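Local coordinates for piwi domain-containing protein (Vanderwaltozyma polyspora, PDB 5THE) that probably binds RNA, this chain being the C-terminal lobe of a budding-yeast Argonaute, which includes the PIWI domain with its RNase H-like fold, at residues Tyr3-Arg8 with Trp455-Glu460; Pro265-Gly270 with Val288-Asp293; Ile312-Gly317 with Val355-Lys360; Lys338-Arg343 with Thr384-Val389. One frame throughout, in Å; residues are numbered along the deposited sequence.

Contact 1 of 4, residues Tyr3-Arg8 with Trp455-Glu460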
# COMPACT_ATOMS: atom_id res chain seq x y z
N TYR A 3 -14.96 -18.59 -15.73
CA TYR A 3 -13.72 -18.80 -14.94
C TYR A 3 -12.58 -19.36 -15.79
O TYR A 3 -11.74 -20.11 -15.29
CB TYR A 3 -13.96 -19.70 -13.72
CG TYR A 3 -15.00 -19.12 -12.79
CD1 TYR A 3 -14.97 -17.77 -12.44
CD2 TYR A 3 -16.05 -19.90 -12.29
CE1 TYR A 3 -15.92 -17.22 -11.61
CE2 TYR A 3 -17.01 -19.37 -11.46
CZ TYR A 3 -16.94 -18.02 -11.12
OH TYR A 3 -17.87 -17.46 -10.30
N LYS A 4 -12.53 -18.98 -17.05
CA LYS A 4 -11.36 -19.23 -17.88
C LYS A 4 -10.48 -17.99 -17.88
O LYS A 4 -10.99 -16.87 -17.74
CB LYS A 4 -11.77 -19.60 -19.31
CG LYS A 4 -12.75 -20.75 -19.36
CD LYS A 4 -12.21 -21.97 -18.64
CE LYS A 4 -13.24 -23.09 -18.55
NZ LYS A 4 -12.69 -24.26 -17.81
N VAL A 5 -9.17 -18.19 -18.03
CA VAL A 5 -8.27 -17.05 -18.11
C VAL A 5 -8.61 -16.22 -19.34
O VAL A 5 -8.79 -16.76 -20.45
CB VAL A 5 -6.80 -17.52 -18.14
CG1 VAL A 5 -5.87 -16.32 -18.32
CG2 VAL A 5 -6.47 -18.25 -16.86
N GLU A 6 -8.74 -14.91 -19.14
CA GLU A 6 -9.07 -13.97 -20.20
C GLU A 6 -8.05 -14.05 -21.34
O GLU A 6 -6.85 -14.15 -21.10
CB GLU A 6 -9.10 -12.55 -19.62
CG GLU A 6 -9.87 -11.51 -20.41
CD GLU A 6 -11.38 -11.73 -20.34
OE1 GLU A 6 -11.87 -12.34 -19.36
OE2 GLU A 6 -12.07 -11.30 -21.29
N ASN A 7 -8.54 -13.98 -22.57
CA ASN A 7 -7.65 -13.76 -23.70
C ASN A 7 -7.58 -12.27 -24.01
O ASN A 7 -8.44 -11.49 -23.58
CB ASN A 7 -8.14 -14.53 -24.93
CG ASN A 7 -8.05 -16.04 -24.73
OD1 ASN A 7 -6.98 -16.57 -24.42
ND2 ASN A 7 -9.16 -16.72 -24.90
N ARG A 8 -6.54 -11.89 -24.76
CA ARG A 8 -6.33 -10.48 -25.10
C ARG A 8 -7.51 -9.91 -25.88
O ARG A 8 -7.99 -10.53 -26.82
CB ARG A 8 -5.05 -10.34 -25.92
CG ARG A 8 -4.84 -8.96 -26.51
CD ARG A 8 -3.45 -8.83 -27.21
NE ARG A 8 -2.33 -9.11 -26.31
CZ ARG A 8 -1.91 -8.26 -25.37
NH1 ARG A 8 -2.52 -7.09 -25.21
NH2 ARG A 8 -0.87 -8.58 -24.58
N TRP A 455 -1.10 -8.76 -15.93
CA TRP A 455 -1.98 -9.61 -16.72
C TRP A 455 -3.42 -9.35 -16.31
O TRP A 455 -3.75 -9.42 -15.13
CB TRP A 455 -1.65 -11.09 -16.52
CG TRP A 455 -0.19 -11.44 -16.74
CD1 TRP A 455 0.89 -11.07 -15.97
CD2 TRP A 455 0.32 -12.27 -17.78
NE1 TRP A 455 2.05 -11.61 -16.48
CE2 TRP A 455 1.73 -12.35 -17.59
CE3 TRP A 455 -0.26 -12.94 -18.86
CZ2 TRP A 455 2.55 -13.08 -18.44
CZ3 TRP A 455 0.57 -13.67 -19.70
CH2 TRP A 455 1.96 -13.74 -19.49
N CYS A 456 -4.28 -9.06 -17.28
CA CYS A 456 -5.71 -9.16 -17.03
C CYS A 456 -6.09 -10.63 -17.15
O CYS A 456 -6.06 -11.19 -18.25
CB CYS A 456 -6.51 -8.30 -17.99
SG CYS A 456 -8.31 -8.44 -17.67
N LEU A 457 -6.42 -11.26 -16.03
CA LEU A 457 -6.77 -12.68 -16.00
C LEU A 457 -8.26 -12.92 -16.15
O LEU A 457 -8.67 -14.02 -16.52
CB LEU A 457 -6.29 -13.30 -14.68
CG LEU A 457 -4.80 -13.22 -14.31
CD1 LEU A 457 -4.52 -13.99 -13.02
CD2 LEU A 457 -3.95 -13.75 -15.44
N TYR A 458 -9.08 -11.91 -15.87
CA TYR A 458 -10.53 -12.09 -15.89
C TYR A 458 -11.17 -10.72 -15.97
O TYR A 458 -10.72 -9.79 -15.30
CB TYR A 458 -11.04 -12.81 -14.64
CG TYR A 458 -12.38 -13.48 -14.83
CD1 TYR A 458 -12.51 -14.56 -15.68
CD2 TYR A 458 -13.52 -13.04 -14.14
CE1 TYR A 458 -13.73 -15.21 -15.86
CE2 TYR A 458 -14.76 -13.68 -14.31
CZ TYR A 458 -14.85 -14.77 -15.18
OH TYR A 458 -16.04 -15.44 -15.39
N ASP A 459 -12.20 -10.58 -16.78
CA ASP A 459 -12.78 -9.26 -16.96
C ASP A 459 -14.24 -9.41 -17.38
O ASP A 459 -14.52 -9.80 -18.51
CB ASP A 459 -11.97 -8.45 -17.99
CG ASP A 459 -12.61 -7.15 -18.31
OD1 ASP A 459 -12.65 -6.79 -19.50
OD2 ASP A 459 -13.08 -6.50 -17.37
N GLU A 460 -15.15 -9.06 -16.47
CA GLU A 460 -16.55 -8.94 -16.82
C GLU A 460 -16.95 -7.50 -17.05
O GLU A 460 -18.14 -7.17 -17.05
CB GLU A 460 -17.44 -9.57 -15.74
CG GLU A 460 -16.79 -10.76 -15.07
CD GLU A 460 -17.67 -11.35 -13.98
OE1 GLU A 460 -18.54 -12.18 -14.30
OE2 GLU A 460 -17.53 -10.94 -12.82
O HOH W 1 -4.86 -12.98 -19.88
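Glu6 N gives a nearly straight hydrogen bond to Leu457 O (2.8 Å, N-H...O 170°), the one backbone-to-backbone bond between the irregular segment 3-8 and the strand that ends at Asp459. The donor stands well above the carbonyl plane of Leu457, and Val5 CA approaches the same Leu457 O at 3.4 Å with its C-H. One water lengthens the join by donating to both Glu6 O and Cys456 O. The side chain of Glu6 turns in toward the strand: CG lies anti to the backbone N (chi1 -160°) and a bend at chi2 brings OE1 to Asp459 N, a weak bond of 3.1 Å, while OE2 is taken by His9 NE2. Leu457 and Tyr458 both face Cys385 of the neighbouring strand, a classic beta bulge in the sheet of the PIWI domain, and segment 3-8, at the start of this chain, lies over this irregular place. From the bulge itself, the Tyr458 ring turns its edge to Lys4 O, with CD1 3.4 Å from that oxygen. Its OH accepts a weak, long bond of 3.3 Å from Tyr3 N. The Tyr3 ring is turned only 30° from the Tyr458 ring but is slid so far aside that they barely overlap, at a centroid separation of 5.9 Å. Replacement of Tyr458 by an alanine would probably leave Tyr3 N without this acceptor and open a gap between the segment and Val355 and Val359 of helix 351-373. Val5 CG1 and Leu457 CD2 add a looser apolar touch at 4.3 Å.

Contact 2 of 4, residues Pro265-Gly270 with Val288-Asp293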
# COMPACT_ATOMS: atom_id res chain seq x y z
N PRO A 265 -18.33 4.51 -7.07
CA PRO A 265 -16.92 4.20 -7.33
C PRO A 265 -16.70 2.70 -7.38
O PRO A 265 -17.34 1.92 -6.67
CB PRO A 265 -16.20 4.83 -6.13
CG PRO A 265 -17.21 4.84 -5.05
CD PRO A 265 -18.52 5.14 -5.76
N ILE A 266 -15.80 2.29 -8.27
CA ILE A 266 -15.41 0.89 -8.34
C ILE A 266 -14.75 0.50 -7.03
O ILE A 266 -14.00 1.29 -6.44
CB ILE A 266 -14.48 0.66 -9.54
CG1 ILE A 266 -15.22 0.98 -10.84
CG2 ILE A 266 -13.93 -0.77 -9.57
CD1 ILE A 266 -14.29 1.11 -12.04
N LEU A 267 -15.05 -0.70 -6.55
CA LEU A 267 -14.34 -1.25 -5.41
C LEU A 267 -13.02 -1.82 -5.91
O LEU A 267 -13.01 -2.78 -6.69
CB LEU A 267 -15.19 -2.32 -4.73
CG LEU A 267 -14.44 -3.15 -3.69
CD1 LEU A 267 -14.00 -2.25 -2.55
CD2 LEU A 267 -15.29 -4.29 -3.17
N VAL A 268 -11.92 -1.20 -5.52
CA VAL A 268 -10.59 -1.61 -5.96
C VAL A 268 -9.97 -2.42 -4.84
O VAL A 268 -9.88 -1.94 -3.70
CB VAL A 268 -9.71 -0.41 -6.34
CG1 VAL A 268 -8.32 -0.88 -6.74
CG2 VAL A 268 -10.35 0.41 -7.48
N LEU A 269 -9.55 -3.65 -5.15
CA LEU A 269 -8.99 -4.57 -4.18
C LEU A 269 -7.54 -4.88 -4.52
O LEU A 269 -7.15 -4.95 -5.69
CB LEU A 269 -9.75 -5.90 -4.17
CG LEU A 269 -11.26 -5.88 -3.95
CD1 LEU A 269 -11.76 -7.26 -4.31
CD2 LEU A 269 -11.56 -5.55 -2.49
N GLY A 270 -6.75 -5.13 -3.48
CA GLY A 270 -5.41 -5.65 -3.65
C GLY A 270 -5.19 -6.83 -2.72
O GLY A 270 -5.58 -6.80 -1.56
N VAL A 288 -6.82 -5.91 0.72
CA VAL A 288 -7.16 -4.53 1.06
C VAL A 288 -8.20 -4.07 0.05
O VAL A 288 -8.31 -4.61 -1.05
CB VAL A 288 -5.94 -3.59 1.05
CG1 VAL A 288 -4.88 -4.05 2.07
CG2 VAL A 288 -5.34 -3.49 -0.35
N GLY A 289 -8.95 -3.05 0.44
CA GLY A 289 -9.97 -2.52 -0.45
C GLY A 289 -10.25 -1.04 -0.25
O GLY A 289 -10.18 -0.53 0.87
N SER A 290 -10.55 -0.35 -1.35
CA SER A 290 -10.97 1.03 -1.29
C SER A 290 -12.39 1.13 -0.77
O SER A 290 -13.11 0.13 -0.68
CB SER A 290 -10.87 1.67 -2.67
OG SER A 290 -11.79 1.04 -3.55
N TYR A 291 -12.83 2.35 -0.44
CA TYR A 291 -14.21 2.51 -0.04
C TYR A 291 -14.90 3.77 -0.54
O TYR A 291 -16.07 3.97 -0.21
CB TYR A 291 -14.36 2.44 1.49
CG TYR A 291 -13.60 3.47 2.31
CD1 TYR A 291 -13.82 4.84 2.16
CD2 TYR A 291 -12.72 3.06 3.30
CE1 TYR A 291 -13.15 5.76 2.94
CE2 TYR A 291 -12.06 3.97 4.09
CZ TYR A 291 -12.28 5.31 3.91
OH TYR A 291 -11.60 6.20 4.70
N ASP A 292 -14.24 4.63 -1.33
CA ASP A 292 -14.97 5.75 -1.92
C ASP A 292 -14.30 6.13 -3.24
O ASP A 292 -13.45 5.41 -3.76
CB ASP A 292 -15.10 6.92 -0.94
CG ASP A 292 -13.76 7.55 -0.56
OD1 ASP A 292 -12.74 7.32 -1.23
OD2 ASP A 292 -13.76 8.29 0.45
N ASP A 293 -14.70 7.29 -3.77
CA ASP A 293 -14.20 7.74 -5.05
C ASP A 293 -12.89 8.51 -4.95
O ASP A 293 -12.42 9.05 -5.95
CB ASP A 293 -15.28 8.58 -5.77
CG ASP A 293 -15.63 9.87 -5.03
OD1 ASP A 293 -15.14 10.11 -3.91
OD2 ASP A 293 -16.43 10.65 -5.59
O HOH W 2 -13.94 2.53 -4.01
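Pro265 rests its CB on Asp293 CA at 3.7 Å, and its CG against the Asp292-Asp293 peptide, where the second strand of an antiparallel beta hairpin, 264-274 with 282-289 in the PIWI domain, has run out into loop. At Ile266 the link is a water: it donates to Ile266 O and to Asp292 O and takes the proton of Ser290 OG. Leu267 swings CD1 to within 3.2 Å of Ser290 O, a tight approach. Ser290 holds both polar backbone atoms of Val268: Val268 N donates to Ser290 OG (3.0 Å, 169°), and Ser290 N donates to Val268 O at 2.9 Å. Ser290 CB already points to the partner strand, and chi1 64° sets OG in front of Val268 N. Leu269 faces Gly289 in a non-hydrogen-bonded pair, their CA atoms 4.4 Å apart; Leu269 CD2 lies 4.0 Å from Gly289 CA, and a side chain at Gly289 would probably run into it. Gly270 and Val288 form the hydrogen-bonded pair, with Val288 N bound to Gly270 O at 2.7 Å and Gly270 N to Val288 O. Beside it, Val288 CG2 stands 3.5 Å from Gly270 O.

Contact 3 of 4, residues Ile312-Gly317 with Val355-Lys360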
# COMPACT_ATOMS: atom_id res chain seq x y z
N ILE A 312 -2.28 -20.04 -3.74
CA ILE A 312 -3.66 -19.68 -4.07
C ILE A 312 -4.40 -19.35 -2.78
O ILE A 312 -4.36 -20.12 -1.81
CB ILE A 312 -4.36 -20.81 -4.84
CG1 ILE A 312 -3.63 -21.11 -6.14
CG2 ILE A 312 -5.80 -20.45 -5.13
CD1 ILE A 312 -3.43 -19.90 -7.02
N ILE A 313 -5.06 -18.19 -2.76
CA ILE A 313 -5.85 -17.78 -1.60
C ILE A 313 -7.22 -18.44 -1.70
O ILE A 313 -8.17 -17.85 -2.24
CB ILE A 313 -6.01 -16.25 -1.51
CG1 ILE A 313 -4.70 -15.52 -1.81
CG2 ILE A 313 -6.52 -15.88 -0.15
CD1 ILE A 313 -4.87 -13.99 -2.03
N THR A 314 -7.33 -19.65 -1.14
CA THR A 314 -8.52 -20.47 -1.33
C THR A 314 -9.79 -19.77 -0.88
O THR A 314 -10.83 -19.87 -1.54
CB THR A 314 -8.38 -21.79 -0.58
OG1 THR A 314 -7.16 -22.42 -0.96
CG2 THR A 314 -9.54 -22.71 -0.90
N ASN A 315 -9.74 -19.09 0.25
CA ASN A 315 -10.92 -18.48 0.82
C ASN A 315 -10.80 -16.95 0.81
O ASN A 315 -11.20 -16.28 1.76
CB ASN A 315 -11.18 -19.01 2.23
CG ASN A 315 -12.65 -18.93 2.63
OD1 ASN A 315 -13.53 -18.66 1.80
ND2 ASN A 315 -12.93 -19.17 3.91
N VAL A 316 -10.25 -16.40 -0.28
CA VAL A 316 -10.12 -14.95 -0.40
C VAL A 316 -11.49 -14.29 -0.24
O VAL A 316 -11.61 -13.23 0.38
CB VAL A 316 -9.42 -14.57 -1.72
CG1 VAL A 316 -10.30 -14.90 -2.96
CG2 VAL A 316 -9.04 -13.09 -1.73
N GLY A 317 -12.53 -14.95 -0.74
CA GLY A 317 -13.86 -14.38 -0.68
C GLY A 317 -14.33 -14.13 0.74
O GLY A 317 -15.13 -13.23 0.98
N VAL A 355 -8.06 -17.59 -11.29
CA VAL A 355 -9.41 -17.36 -11.79
C VAL A 355 -10.37 -18.42 -11.26
O VAL A 355 -11.41 -18.11 -10.68
CB VAL A 355 -9.41 -17.28 -13.32
CG1 VAL A 355 -10.80 -16.96 -13.83
CG2 VAL A 355 -8.43 -16.20 -13.79
N LYS A 356 -10.00 -19.70 -11.41
CA LYS A 356 -10.94 -20.77 -11.10
C LYS A 356 -11.25 -20.84 -9.61
O LYS A 356 -12.33 -21.29 -9.22
CB LYS A 356 -10.40 -22.13 -11.58
CG LYS A 356 -10.66 -22.42 -13.04
CD LYS A 356 -9.95 -23.69 -13.50
CE LYS A 356 -10.47 -24.18 -14.85
NZ LYS A 356 -10.22 -23.22 -15.97
N ILE A 357 -10.32 -20.39 -8.76
CA ILE A 357 -10.49 -20.47 -7.32
C ILE A 357 -10.78 -19.11 -6.72
O ILE A 357 -11.79 -18.93 -6.04
CB ILE A 357 -9.25 -21.11 -6.64
CG1 ILE A 357 -8.97 -22.50 -7.23
CG2 ILE A 357 -9.48 -21.17 -5.12
CD1 ILE A 357 -10.14 -23.44 -7.11
N GLU A 358 -9.89 -18.14 -6.93
CA GLU A 358 -9.99 -16.87 -6.22
C GLU A 358 -11.08 -15.98 -6.80
O GLU A 358 -11.91 -15.45 -6.05
CB GLU A 358 -8.63 -16.15 -6.23
CG GLU A 358 -7.54 -16.88 -5.48
CD GLU A 358 -6.19 -16.15 -5.52
OE1 GLU A 358 -5.16 -16.81 -5.25
OE2 GLU A 358 -6.16 -14.93 -5.80
N VAL A 359 -11.13 -15.81 -8.12
CA VAL A 359 -12.21 -14.99 -8.69
C VAL A 359 -13.57 -15.63 -8.39
O VAL A 359 -14.51 -14.94 -7.96
CB VAL A 359 -12.00 -14.77 -10.20
CG1 VAL A 359 -13.20 -14.02 -10.79
CG2 VAL A 359 -10.72 -13.99 -10.46
N LYS A 360 -13.68 -16.95 -8.57
CA LYS A 360 -14.90 -17.66 -8.20
C LYS A 360 -15.23 -17.47 -6.72
O LYS A 360 -16.39 -17.29 -6.35
CB LYS A 360 -14.77 -19.15 -8.51
CG LYS A 360 -15.98 -19.99 -8.06
CD LYS A 360 -15.76 -21.49 -8.30
CE LYS A 360 -16.77 -22.31 -7.51
NZ LYS A 360 -16.91 -23.70 -8.00
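Glu358, on the helix 351-373 of the PIWI domain, reaches out to Ile313, the centre of an inverse gamma turn in the loop that leads to helix 320-329. Ile313 N donates to Glu358 OE1 in a short, straight bond (2.8 Å, 166°), and the donor comes from above the carboxylate plane, about 47° out of it. The side chain gets there by being extended beyond CG, its CG anti to its own carbonyl carbon (chi1 -65°). On the way Glu358 CG passes 3.4 Å from Ile313 O, and Ile313 CG1 lies 3.7 Å from Glu358 OE1, so apolar carbon hems the carboxylate on the loop side. Other partners lie on strand 339-344: OE1 forms a salt bridge with Arg343 NH2 and OE2 a hydrogen bond with Tyr341 OH. Both oxygens of this buried group are therefore satisfied, and the arginine is likely to keep it charged. Flanking it, Ile312 and Ile357 meet almost perpendicularly, their CG2 methyls in contact at 3.7 Å, and Thr314 CA rests on the same Ile357 methyl. A type I turn from Ile313 to Val316, closed by Val316 N to Ile313 O at 3.2 Å, then returns the chain to the helix, where Val316 CG1 sits 3.5 Å from Glu358 O. The helix widens here into a pi-type turn, held by a weak bond from Lys360 N to Val355 O. A helix lying over the central sheet, itself joining the parallel strands 339-344 and 383-389, is the layered arrangement of the RNase H-like fold.

Contact 4 of 4, residues Lys338-Arg343 with Thr384-Val389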
# COMPACT_ATOMS: atom_id res chain seq x y z
N LYS A 338 -19.11 -2.51 -9.43
CA LYS A 338 -17.98 -3.09 -10.15
C LYS A 338 -16.87 -3.36 -9.15
O LYS A 338 -16.66 -2.58 -8.21
CB LYS A 338 -17.43 -2.17 -11.26
CG LYS A 338 -18.37 -1.90 -12.43
CD LYS A 338 -17.65 -1.05 -13.48
CE LYS A 338 -18.56 -0.71 -14.65
NZ LYS A 338 -19.04 -1.94 -15.31
N ILE A 339 -16.14 -4.46 -9.36
CA ILE A 339 -15.02 -4.83 -8.50
C ILE A 339 -13.78 -5.00 -9.37
O ILE A 339 -13.83 -5.65 -10.42
CB ILE A 339 -15.32 -6.12 -7.71
CG1 ILE A 339 -16.56 -5.92 -6.83
CG2 ILE A 339 -14.16 -6.54 -6.86
CD1 ILE A 339 -16.96 -7.18 -6.06
N MET A 340 -12.67 -4.41 -8.93
CA MET A 340 -11.37 -4.52 -9.58
C MET A 340 -10.42 -5.20 -8.60
O MET A 340 -10.16 -4.66 -7.52
CB MET A 340 -10.85 -3.14 -9.97
CG MET A 340 -9.52 -3.13 -10.68
SD MET A 340 -9.74 -3.04 -12.47
CE MET A 340 -10.87 -1.65 -12.59
N TYR A 341 -9.90 -6.37 -8.98
CA TYR A 341 -9.16 -7.25 -8.07
C TYR A 341 -7.71 -7.38 -8.53
O TYR A 341 -7.41 -8.07 -9.51
CB TYR A 341 -9.85 -8.61 -8.00
CG TYR A 341 -9.12 -9.64 -7.19
CD1 TYR A 341 -8.75 -9.38 -5.88
CD2 TYR A 341 -8.82 -10.89 -7.73
CE1 TYR A 341 -8.07 -10.34 -5.12
CE2 TYR A 341 -8.15 -11.86 -6.99
CZ TYR A 341 -7.79 -11.58 -5.68
OH TYR A 341 -7.13 -12.53 -4.93
N PHE A 342 -6.80 -6.71 -7.83
CA PHE A 342 -5.38 -6.77 -8.16
C PHE A 342 -4.73 -7.87 -7.35
O PHE A 342 -4.79 -7.84 -6.12
CB PHE A 342 -4.66 -5.45 -7.88
CG PHE A 342 -4.92 -4.40 -8.91
CD1 PHE A 342 -4.10 -4.30 -10.03
CD2 PHE A 342 -5.98 -3.53 -8.77
CE1 PHE A 342 -4.34 -3.33 -10.99
CE2 PHE A 342 -6.21 -2.55 -9.73
CZ PHE A 342 -5.39 -2.46 -10.84
N ARG A 343 -4.11 -8.83 -8.02
CA ARG A 343 -3.54 -9.98 -7.35
C ARG A 343 -2.02 -9.95 -7.49
O ARG A 343 -1.50 -9.99 -8.61
CB ARG A 343 -4.10 -11.28 -7.92
CG ARG A 343 -3.42 -12.51 -7.37
CD ARG A 343 -3.58 -12.63 -5.87
NE ARG A 343 -3.64 -14.04 -5.53
CZ ARG A 343 -2.57 -14.76 -5.20
NH1 ARG A 343 -1.39 -14.17 -5.13
NH2 ARG A 343 -2.69 -16.05 -4.93
N THR A 384 -13.22 -7.55 -12.47
CA THR A 384 -12.03 -7.59 -13.31
C THR A 384 -10.88 -8.02 -12.42
O THR A 384 -10.71 -7.48 -11.32
CB THR A 384 -11.72 -6.23 -13.95
OG1 THR A 384 -12.79 -5.85 -14.84
CG2 THR A 384 -10.41 -6.31 -14.76
N CYS A 385 -10.08 -8.98 -12.87
CA CYS A 385 -8.90 -9.41 -12.13
C CYS A 385 -7.62 -9.06 -12.90
O CYS A 385 -7.49 -9.37 -14.09
CB CYS A 385 -8.95 -10.91 -11.84
SG CYS A 385 -7.42 -11.54 -11.13
N ILE A 386 -6.68 -8.42 -12.21
CA ILE A 386 -5.38 -8.11 -12.79
C ILE A 386 -4.28 -8.65 -11.90
O ILE A 386 -4.24 -8.34 -10.70
CB ILE A 386 -5.19 -6.60 -13.01
CG1 ILE A 386 -6.26 -6.07 -13.97
CG2 ILE A 386 -3.77 -6.33 -13.55
CD1 ILE A 386 -6.13 -4.58 -14.26
N ALA A 387 -3.39 -9.45 -12.47
CA ALA A 387 -2.26 -9.97 -11.73
C ALA A 387 -1.02 -9.14 -12.06
O ALA A 387 -0.82 -8.72 -13.20
CB ALA A 387 -2.02 -11.44 -12.07
N THR A 388 -0.20 -8.91 -11.04
CA THR A 388 1.04 -8.16 -11.18
C THR A 388 2.22 -9.03 -10.81
O THR A 388 2.19 -9.77 -9.83
CB THR A 388 1.02 -6.91 -10.28
OG1 THR A 388 0.78 -7.30 -8.92
CG2 THR A 388 -0.09 -5.95 -10.73
N VAL A 389 3.28 -8.94 -11.62
CA VAL A 389 4.57 -9.55 -11.31
C VAL A 389 5.59 -8.42 -11.40
O VAL A 389 5.88 -7.92 -12.49
CB VAL A 389 4.93 -10.70 -12.28
CG1 VAL A 389 6.34 -11.21 -12.01
CG2 VAL A 389 3.90 -11.83 -12.17
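Phe342 and Ile386 run alongside each other off the same face of the sheet and make the close-packed part of this contact between the parallel strands 339-344 and 383-389. Phe342 CD1 is 3.9 Å from Ile386 CB, and Phe342 CE1 touches Ile386 CD1, while Thr388 CG2 comes more distantly to the ring edge. With CG anti to its carbonyl carbon (chi1 -77°), the ring leans over the neighbouring strand and also meets Cys472 and Leu475 of helix 465-475. A leucine in place of Phe342 would probably open a gap over Ile386 and beside these helix residues. Met340, bent at chi2 and chi3, continues this packing alongside Thr384, its SD 4.0 Å from Thr384 CB. On the other face Tyr341 CD2 meets Cys385 SG at 3.7 Å, the sulfur standing obliquely to the ring. The contact is looser where Met340 SD approaches Ile386 CD1, at 4.3 Å, and at the two ends, where the partly exposed Lys338 and Val389 make no contact across. Five backbone bonds run in parallel register, from Thr384 N to Ile339 O through to Thr388 N to Arg343 O, with Tyr341 N to Thr384 O at 2.7 Å. They satisfy buried peptide groups, leaving the face of Phe342 and Ile386 largely apolar, while the other brings the Tyr341 hydroxyl and Arg343 to Glu358, Arg343 also meeting Glu311 O.

Overall arrangement
All four contacts lie in or against the PIWI domain. Along the chain contact 1 spans the others, joining segment 3-8, at the start of this chain, to strand 452-459; contact 2 closes before contacts 3 and 4 begin, whose segments alternate. Strands 282-289, 264-274, 339-344, 383-389 and 452-459 run side by side, so contacts 2, 4 and 1 follow one another across the sheet, with centres 11 Å and then 10 Å apart. Contact 3, its centre 12 Å from that of contact 4, places helix 351-373 over these strands. Contact 4 lies nearest the bound nucleic acid, at about 10 Å between closest atoms, consistent with a structural core behind the RNA-binding surface.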